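Local coordinates for protein Kif13b (Mus musculus, PDB 5B64) that is a kinesin-3 family microtubule motor whose stalk carries a segment that probably recruits MAGUK scaffold proteins as cargo adaptors, at residues Leu23-Ala28 / Thr39-Thr44; Leu89-Leu94 / Ala115-Asp120. One frame throughout, in Å; residues are numbered along the deposited sequence.

Contact 1: residues Leu23-Ala28 / Thr39-Thr44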
loop_
_atom_site.group_PDB
_atom_site.type_symbol
_atom_site.label_atom_id
_atom_site.label_comp_id
_atom_site.label_asym_id
_atom_site.label_seq_id
_atom_site.Cartn_x
_atom_site.Cartn_y
_atom_site.Cartn_z
ATOM N N LEU B 23 -5.866 25.501 6.563
ATOM C CA LEU B 23 -4.545 25.001 6.922
ATOM C C LEU B 23 -4.458 23.456 7.015
ATOM O O LEU B 23 -3.564 22.846 6.435
ATOM C CB LEU B 23 -4.097 25.625 8.252
ATOM C CG LEU B 23 -3.327 26.955 8.292
ATOM C CD1 LEU B 23 -2.986 27.477 6.904
ATOM C CD2 LEU B 23 -4.042 28.028 9.121
ATOM N N LEU B 24 -5.373 22.831 7.752
ATOM C CA LEU B 24 -5.300 21.397 8.029
ATOM C C LEU B 24 -5.365 20.577 6.755
ATOM O O LEU B 24 -4.662 19.582 6.588
ATOM C CB LEU B 24 -6.441 20.975 8.948
ATOM C CG LEU B 24 -6.450 21.656 10.314
ATOM C CD1 LEU B 24 -7.402 20.954 11.264
ATOM C CD2 LEU B 24 -5.045 21.700 10.883
ATOM N N VAL B 25 -6.226 21.020 5.859
ATOM C CA VAL B 25 -6.466 20.347 4.603
ATOM C C VAL B 25 -5.169 20.356 3.807
ATOM O O VAL B 25 -4.838 19.418 3.089
ATOM C CB VAL B 25 -7.642 21.065 3.880
ATOM C CG1 VAL B 25 -7.290 21.520 2.468
ATOM C CG2 VAL B 25 -8.913 20.213 3.951
ATOM N N ARG B 26 -4.408 21.418 3.986
ATOM C CA ARG B 26 -3.116 21.540 3.347
ATOM C C ARG B 26 -2.071 20.588 3.933
ATOM O O ARG B 26 -1.218 20.070 3.210
ATOM C CB ARG B 26 -2.638 22.976 3.486
ATOM C CG ARG B 26 -3.148 23.864 2.397
ATOM C CD ARG B 26 -1.972 24.527 1.698
ATOM N NE ARG B 26 -1.934 25.950 2.008
ATOM C CZ ARG B 26 -1.040 26.799 1.520
ATOM N NH1 ARG B 26 -0.085 26.377 0.692
ATOM N NH2 ARG B 26 -1.105 28.074 1.869
ATOM N N GLU B 27 -2.121 20.375 5.245
ATOM C CA GLU B 27 -1.168 19.474 5.884
ATOM C C GLU B 27 -1.525 18.044 5.513
ATOM O O GLU B 27 -0.642 17.247 5.188
ATOM C CB GLU B 27 -1.093 19.665 7.408
ATOM C CG GLU B 27 -0.110 18.707 8.101
ATOM C CD GLU B 27 0.436 19.222 9.449
ATOM O OE1 GLU B 27 0.185 18.586 10.496
ATOM O OE2 GLU B 27 1.149 20.252 9.462
ATOM N N ALA B 28 -2.817 17.726 5.528
ATOM C CA ALA B 28 -3.243 16.373 5.173
ATOM C C ALA B 28 -2.770 16.039 3.752
ATOM O O ALA B 28 -2.181 14.982 3.515
ATOM C CB ALA B 28 -4.749 16.221 5.294
ATOM N N THR B 39 -4.387 12.222 -2.343
ATOM C CA THR B 39 -5.774 12.433 -1.972
ATOM C C THR B 39 -6.046 13.939 -1.879
ATOM O O THR B 39 -5.283 14.673 -1.274
ATOM C CB THR B 39 -6.100 11.731 -0.620
ATOM O OG1 THR B 39 -5.801 10.335 -0.719
ATOM C CG2 THR B 39 -7.578 11.894 -0.240
ATOM N N GLU B 40 -7.125 14.399 -2.497
ATOM C CA GLU B 40 -7.449 15.824 -2.512
ATOM C C GLU B 40 -8.328 16.181 -1.306
ATOM O O GLU B 40 -9.311 15.496 -1.014
ATOM C CB GLU B 40 -8.130 16.197 -3.842
ATOM C CG GLU B 40 -8.771 17.574 -3.870
ATOM C CD GLU B 40 -9.765 17.747 -5.029
ATOM O OE1 GLU B 40 -10.997 17.652 -4.801
ATOM O OE2 GLU B 40 -9.318 17.983 -6.169
ATOM N N TYR B 41 -7.946 17.229 -0.583
ATOM C CA TYR B 41 -8.771 17.732 0.505
ATOM C C TYR B 41 -9.241 19.131 0.153
ATOM O O TYR B 41 -8.435 20.034 -0.033
ATOM C CB TYR B 41 -8.024 17.711 1.842
ATOM C CG TYR B 41 -7.614 16.317 2.255
ATOM C CD1 TYR B 41 -8.516 15.455 2.895
ATOM C CD2 TYR B 41 -6.327 15.842 1.971
ATOM C CE1 TYR B 41 -8.136 14.165 3.250
ATOM C CE2 TYR B 41 -5.943 14.566 2.323
ATOM C CZ TYR B 41 -6.846 13.728 2.954
ATOM O OH TYR B 41 -6.436 12.453 3.278
ATOM N N LYS B 42 -10.554 19.280 0.020
ATOM C CA LYS B 42 -11.162 20.555 -0.294
ATOM C C LYS B 42 -12.090 20.975 0.845
ATOM O O LYS B 42 -12.779 20.147 1.435
ATOM C CB LYS B 42 -11.973 20.444 -1.581
ATOM C CG LYS B 42 -11.233 20.733 -2.877
ATOM C CD LYS B 42 -12.239 20.710 -4.027
ATOM C CE LYS B 42 -11.568 20.703 -5.398
ATOM N NZ LYS B 42 -12.553 20.416 -6.488
ATOM N N VAL B 43 -12.116 22.268 1.143
ATOM C CA VAL B 43 -12.995 22.782 2.178
ATOM C C VAL B 43 -14.363 23.205 1.605
ATOM O O VAL B 43 -14.438 23.978 0.638
ATOM C CB VAL B 43 -12.326 23.949 2.950
ATOM C CG1 VAL B 43 -13.277 24.537 3.998
ATOM C CG2 VAL B 43 -11.021 23.492 3.591
ATOM N N THR B 44 -15.430 22.656 2.192
ATOM C CA THR B 44 -16.801 23.063 1.897
ATOM C C THR B 44 -17.570 23.377 3.171
ATOM O O THR B 44 -17.037 23.384 4.278
ATOM C CB THR B 44 -17.617 21.948 1.227
ATOM O OG1 THR B 44 -16.909 20.697 1.301
ATOM C CG2 THR B 44 -17.993 22.315 -0.220
#
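Val25 and Tyr41 meet where helix 9-34 packs on strand 40-46, an outermost strand, within this chain, of the three-stranded antiparallel sheet. The axes of helix 23-28 and strand 40-44 approach to 7.9 Å and run almost exactly antiparallel, at 174°. Val25 is the first residue of 23-28 to reach across. Its CG2 lies 3.4 Å from Tyr41 CB and, two residues along the strand, 3.9 Å from Val43 CG2, so one methyl bridges two strand residues whose side chains it approaches at a slant; CG1 turns instead to the backbone carbonyl of Tyr41. The 241 Å² contact contains no hydrogen bond, and its side-chain pairs are apolar. Leu84 of helix 81-100 and Ile67 of strand 64-71 also touch Val25. One helical turn on, Ala28 takes over. With Tyr41 CG anti to its own carbonyl carbon (chi1 -61°), the phenol ring turns one face to Ala28 CB. The methyl sits over that face in a CH-pi contact, with Ala28 CB 3.9 Å from the Tyr41 ring centroid and displaced toward the CD2-CE2 rim. Beyond the ring, Tyr41 OH is hydrogen-bonded to the backbone oxygen of Phe118.

Contact 2: residues Leu89-Leu94 / Ala115-Asp120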
loop_
_atom_site.group_PDB
_atom_site.type_symbol
_atom_site.label_atom_id
_atom_site.label_comp_id
_atom_site.label_asym_id
_atom_site.label_seq_id
_atom_site.Cartn_x
_atom_site.Cartn_y
_atom_site.Cartn_z
ATOM N N LEU B 89 -3.902 13.250 13.576
ATOM C CA LEU B 89 -3.127 12.636 14.627
ATOM C C LEU B 89 -2.451 11.381 14.063
ATOM O O LEU B 89 -1.260 11.142 14.288
ATOM C CB LEU B 89 -4.036 12.289 15.804
ATOM C CG LEU B 89 -4.192 13.299 16.945
ATOM C CD1 LEU B 89 -4.016 14.717 16.455
ATOM C CD2 LEU B 89 -5.554 13.127 17.662
ATOM N N ASP B 90 -3.216 10.613 13.298
ATOM C CA ASP B 90 -2.755 9.355 12.731
ATOM C C ASP B 90 -1.799 9.532 11.548
ATOM O O ASP B 90 -0.812 8.808 11.439
ATOM C CB ASP B 90 -3.952 8.489 12.323
ATOM C CG ASP B 90 -4.798 8.064 13.513
ATOM O OD1 ASP B 90 -4.225 7.782 14.596
ATOM O OD2 ASP B 90 -6.043 8.011 13.365
ATOM N N MET B 91 -2.108 10.479 10.663
ATOM C CA MET B 91 -1.282 10.785 9.497
ATOM C C MET B 91 0.123 11.247 9.912
ATOM O O MET B 91 1.132 10.746 9.406
ATOM C CB MET B 91 -1.959 11.873 8.654
ATOM C CG MET B 91 -3.404 11.587 8.236
ATOM S SD MET B 91 -4.003 12.882 7.121
ATOM C CE MET B 91 -5.766 12.610 7.093
ATOM N N ARG B 92 0.177 12.205 10.835
ATOM C CA ARG B 92 1.434 12.629 11.461
ATOM C C ARG B 92 2.241 11.470 12.048
ATOM O O ARG B 92 3.438 11.370 11.795
ATOM C CB ARG B 92 1.173 13.675 12.542
ATOM C CG ARG B 92 0.591 14.961 11.996
ATOM C CD ARG B 92 0.273 15.943 13.107
ATOM N NE ARG B 92 -0.443 17.107 12.597
ATOM C CZ ARG B 92 -1.573 17.582 13.104
ATOM N NH1 ARG B 92 -2.132 17.009 14.166
ATOM N NH2 ARG B 92 -2.137 18.648 12.554
ATOM N N ASP B 93 1.579 10.607 12.819
ATOM C CA ASP B 93 2.185 9.376 13.344
ATOM C C ASP B 93 2.770 8.511 12.258
ATOM O O ASP B 93 3.933 8.111 12.352
ATOM C CB ASP B 93 1.168 8.532 14.102
ATOM C CG ASP B 93 0.838 9.101 15.469
ATOM O OD1 ASP B 93 1.505 10.079 15.883
ATOM O OD2 ASP B 93 -0.088 8.565 16.130
ATOM N N LEU B 94 1.961 8.218 11.235
ATOM C CA LEU B 94 2.378 7.320 10.153
ATOM C C LEU B 94 3.561 7.925 9.398
ATOM O O LEU B 94 4.524 7.239 9.042
ATOM C CB LEU B 94 1.227 7.066 9.188
ATOM C CG LEU B 94 1.439 5.931 8.182
ATOM C CD1 LEU B 94 1.641 4.591 8.893
ATOM C CD2 LEU B 94 0.273 5.841 7.177
ATOM N N ALA B 115 -1.365 0.945 4.905
ATOM C CA ALA B 115 -1.846 1.864 5.927
ATOM C C ALA B 115 -2.420 3.134 5.305
ATOM O O ALA B 115 -1.684 3.963 4.762
ATOM C CB ALA B 115 -0.741 2.189 6.965
ATOM N N ASP B 116 -3.739 3.286 5.409
ATOM C CA ASP B 116 -4.445 4.367 4.728
ATOM C C ASP B 116 -5.441 5.122 5.612
ATOM O O ASP B 116 -6.653 4.908 5.530
ATOM C CB ASP B 116 -5.176 3.803 3.519
ATOM C CG ASP B 116 -5.582 4.869 2.549
ATOM O OD1 ASP B 116 -5.446 6.059 2.896
ATOM O OD2 ASP B 116 -6.042 4.525 1.433
ATOM N N PRO B 117 -4.931 6.023 6.458
ATOM C CA PRO B 117 -5.837 6.856 7.257
ATOM C C PRO B 117 -6.373 8.035 6.431
ATOM O O PRO B 117 -7.067 8.912 6.970
ATOM C CB PRO B 117 -4.928 7.358 8.389
ATOM C CG PRO B 117 -3.545 7.397 7.757
ATOM C CD PRO B 117 -3.504 6.267 6.762
ATOM N N PHE B 118 -6.049 8.054 5.139
ATOM C CA PHE B 118 -6.321 9.222 4.299
ATOM C C PHE B 118 -7.689 9.150 3.603
ATOM O O PHE B 118 -8.281 10.177 3.243
ATOM C CB PHE B 118 -5.207 9.430 3.260
ATOM C CG PHE B 118 -3.821 9.543 3.851
ATOM C CD1 PHE B 118 -2.962 8.438 3.865
ATOM C CD2 PHE B 118 -3.366 10.755 4.392
ATOM C CE1 PHE B 118 -1.681 8.538 4.415
ATOM C CE2 PHE B 118 -2.079 10.856 4.944
ATOM C CZ PHE B 118 -1.240 9.753 4.950
ATOM N N TYR B 119 -8.195 7.940 3.421
ATOM C CA TYR B 119 -9.450 7.766 2.706
ATOM C C TYR B 119 -10.164 6.510 3.220
ATOM O O TYR B 119 -9.525 5.553 3.642
ATOM C CB TYR B 119 -9.168 7.711 1.192
ATOM C CG TYR B 119 -10.376 7.484 0.327
ATOM C CD1 TYR B 119 -11.205 8.548 -0.051
ATOM C CD2 TYR B 119 -10.702 6.206 -0.117
ATOM C CE1 TYR B 119 -12.325 8.333 -0.847
ATOM C CE2 TYR B 119 -11.826 5.985 -0.906
ATOM C CZ TYR B 119 -12.623 7.047 -1.273
ATOM O OH TYR B 119 -13.720 6.814 -2.062
ATOM N N ASP B 120 -11.488 6.520 3.217
ATOM C CA ASP B 120 -12.228 5.401 3.776
ATOM C C ASP B 120 -12.943 4.568 2.715
ATOM O O ASP B 120 -13.860 5.050 2.047
ATOM C CB ASP B 120 -13.177 5.888 4.871
ATOM C CG ASP B 120 -12.425 6.362 6.116
ATOM O OD1 ASP B 120 -11.216 6.029 6.240
ATOM O OD2 ASP B 120 -13.024 7.055 6.968
#
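Met91 and Phe118 form the sulfur-aromatic part of this contact. The sulfur approaches the ring obliquely: Met91 SD is 4.5 Å from the Phe118 ring centroid and 62° off its normal, near the CD2-CE2 bond. Met91 CG packs against the same bond, 3.6 Å from Phe118 CE2. An extended chain beyond CG (chi2 -175°) puts the sulfur beside the Phe118 ring and its methyl near the Pro117 carbonyl oxygen.

The other side-chain contacts are apolar. Leu94, one turn further, sends CD2 into the angle between Ala115 and Pro117, 3.8 Å from Ala115 CB and likewise 3.8 Å from Pro117 CD, while its CD1 also meets the alanine methyl. Leu94 CD2 lies against the backbone as well, 3.6 Å from Ala115 O. Asp90 contributes through carbon, CB to Pro117 CB at 4.2 Å, and both residues also pack on an aromatic side chain of another protein chain in the assembly, which places this end of the contact at an interface.

Hydrogen bonds do not cross between the segments; they shape the loop. Arg71 forms a salt bridge with Asp116 OD2. The other carboxylate oxygen, Asp116 OD1, accepts from Phe118 N at 3.1 Å, with an N-H...O angle of 144°. This acceptance by OD1 from the N two residues on defines an Asx turn, here in the loop that follows helix 106-114 and returns the chain against a face of helix 81-100.

From the N terminus, helix 9-34 leads into strand 40-46, and contact 1 closes the ten-residue span made of the last helical turns and the short link to the strand. The chain then builds the rest of the antiparallel sheet before entering helix 81-100. Contact 2 closes the longer excursion through helix 106-114, twenty residues between its segments. The two loops follow in series, neither nested nor crossed, yet their centres lie only 13 Å apart. They adjoin directly: Glu27 OE1 forms a salt bridge with Arg92 NE at 2.6 Å, and Ala28 CB packs on Met91 SD at 3.9 Å. Helix 9-34, the sheet, helix 81-100 and the C-terminal loop are thereby joined.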